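Local coordinates for protein endo-beta-1,4-glucanase (PDB 5H4U) that hydrolyses internal beta-1,4-glucosidic linkages of cellulose derivatives, lichenan and barley beta-glucan, releasing mainly short cello-oligosaccharides, at residues 140-145 with 181-186. Residues are numbered along the deposited sequence; the frame is centred on the assembly and turned at random.
Sequences MIPGGG and TSLRAG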
loop_
_atom_site.group_PDB
_atom_site.type_symbol
_atom_site.label_atom_id
_atom_site.label_comp_id
_atom_site.label_asym_id
_atom_site.label_seq_id
_atom_site.Cartn_x
_atom_site.Cartn_y
_atom_site.Cartn_z
ATOM N N MET A 140 1.132 -0.846 -2.531
ATOM C CA MET A 140 0.355 -1.965 -2.013
ATOM C C MET A 140 -0.515 -2.520 -3.141
ATOM O O MET A 140 -1.534 -1.939 -3.509
ATOM C CB MET A 140 -0.461 -1.508 -0.810
ATOM C CG MET A 140 0.350 -1.545 0.466
ATOM S SD MET A 140 -0.405 -0.803 1.939
ATOM C CE MET A 140 -1.343 -2.198 2.541
ATOM N N ILE A 141 -0.107 -3.657 -3.703
ATOM C CA ILE A 141 -0.804 -4.279 -4.822
ATOM C C ILE A 141 -1.057 -5.753 -4.526
ATOM O O ILE A 141 -0.107 -6.521 -4.374
ATOM C CB ILE A 141 -0.009 -4.122 -6.124
ATOM C CG1 ILE A 141 0.410 -2.655 -6.273
ATOM C CG2 ILE A 141 -0.864 -4.520 -7.289
ATOM C CD1 ILE A 141 1.480 -2.405 -7.277
ATOM N N PRO A 142 -2.310 -6.200 -4.445
ATOM C CA PRO A 142 -2.579 -7.620 -4.183
ATOM C C PRO A 142 -1.966 -8.503 -5.255
ATOM O O PRO A 142 -2.193 -8.314 -6.450
ATOM C CB PRO A 142 -4.107 -7.692 -4.202
ATOM C CG PRO A 142 -4.548 -6.328 -3.925
ATOM C CD PRO A 142 -3.549 -5.425 -4.536
ATOM N N GLY A 143 -1.125 -9.431 -4.822
ATOM C CA GLY A 143 -0.474 -10.321 -5.741
ATOM C C GLY A 143 0.927 -9.911 -6.115
ATOM O O GLY A 143 1.581 -10.647 -6.859
ATOM N N GLY A 144 1.383 -8.727 -5.685
ATOM C CA GLY A 144 2.725 -8.287 -5.995
ATOM C C GLY A 144 3.835 -8.835 -5.128
ATOM O O GLY A 144 4.976 -8.393 -5.286
ATOM N N GLY A 145 3.570 -9.804 -4.265
ATOM C CA GLY A 145 4.592 -10.360 -3.382
ATOM C C GLY A 145 4.442 -9.927 -1.930
ATOM O O GLY A 145 4.079 -8.782 -1.633
ATOM N N THR A 181 -11.261 -13.441 -4.072
ATOM C CA THR A 181 -12.072 -12.608 -4.955
ATOM C C THR A 181 -12.002 -11.146 -4.536
ATOM O O THR A 181 -11.881 -10.263 -5.389
ATOM C CB THR A 181 -13.510 -13.113 -4.966
ATOM O OG1 THR A 181 -13.900 -13.432 -3.623
ATOM C CG2 THR A 181 -13.611 -14.359 -5.814
ATOM N N SER A 182 -12.030 -10.888 -3.215
ATOM C CA SER A 182 -12.025 -9.542 -2.636
ATOM C C SER A 182 -10.819 -8.709 -3.020
ATOM O O SER A 182 -10.852 -7.495 -2.813
ATOM C CB SER A 182 -12.030 -9.606 -1.106
ATOM O OG SER A 182 -13.329 -9.768 -0.571
ATOM N N LEU A 183 -9.750 -9.323 -3.525
ATOM C CA LEU A 183 -8.539 -8.594 -3.897
ATOM C C LEU A 183 -8.323 -8.574 -5.400
ATOM O O LEU A 183 -7.360 -7.957 -5.882
ATOM C CB LEU A 183 -7.304 -9.183 -3.207
ATOM C CG LEU A 183 -7.332 -9.188 -1.683
ATOM C CD1 LEU A 183 -6.142 -9.946 -1.198
ATOM C CD2 LEU A 183 -7.327 -7.775 -1.101
ATOM N N ARG A 184 -9.206 -9.221 -6.154
ATOM C CA ARG A 184 -8.939 -9.434 -7.560
ATOM C C ARG A 184 -8.956 -8.123 -8.334
ATOM O O ARG A 184 -8.329 -8.035 -9.398
ATOM C CB ARG A 184 -9.925 -10.451 -8.109
ATOM C CG ARG A 184 -9.404 -11.888 -7.965
ATOM C CD ARG A 184 -10.559 -12.852 -8.042
ATOM N NE ARG A 184 -10.346 -14.087 -7.294
ATOM C CZ ARG A 184 -11.032 -15.206 -7.519
ATOM N NH1 ARG A 184 -11.969 -15.236 -8.468
ATOM N NH2 ARG A 184 -10.791 -16.288 -6.802
ATOM N N ALA A 185 -9.735 -7.135 -7.892
ATOM C CA ALA A 185 -9.644 -5.833 -8.538
ATOM C C ALA A 185 -8.211 -5.323 -8.485
ATOM O O ALA A 185 -7.598 -5.039 -9.523
ATOM C CB ALA A 185 -10.610 -4.825 -7.898
ATOM N N GLY A 186 -7.641 -5.260 -7.282
ATOM C CA GLY A 186 -6.312 -4.690 -7.143
ATOM C C GLY A 186 -5.300 -5.456 -7.954
ATOM O O GLY A 186 -4.535 -4.879 -8.732
#
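A type II beta turn from Ile141 to Gly144, in the loop that follows strand 135-140, sets the ring of Pro142 against Leu183 and against the backbone of Gly186 in helix 184-191. Pro142 CB lies 3.7 Å from Leu183 CB, while Pro142 CD rests 3.8 Å from Gly186 C on the helix backbone; between them Pro142 CG is 4.0 Å from Gly186 CA. Leu183 meets the ring through its CB, and with CG anti to its carbonyl carbon (chi1 -59°) its side chain also packs on Trp156 of helix 152-156. The lack of a side chain at Gly186 probably helps the ring come this close, since a beta carbon there would point toward Pro142. Ile141 adds a looser touch, CG2 to Gly186 O at 4.0 Å, its side chain otherwise packing on Trp189 and Arg190 further along the helix. With an alanine at Pro142, CG and CD are gone, and a gap against the Gly186 backbone would probably open, with the turn's backbone less restrained. The turn is closed by Gly144 N to Ile141 O (3.0 Å), and Gly143, at phi 98°, occupies the position where type II turns favour glycine. This buried apolar packing joins the loop beyond the strand carrying Asp138, the inferred proton donor, to helix 184-191 of the family 45 double-psi beta-barrel fold.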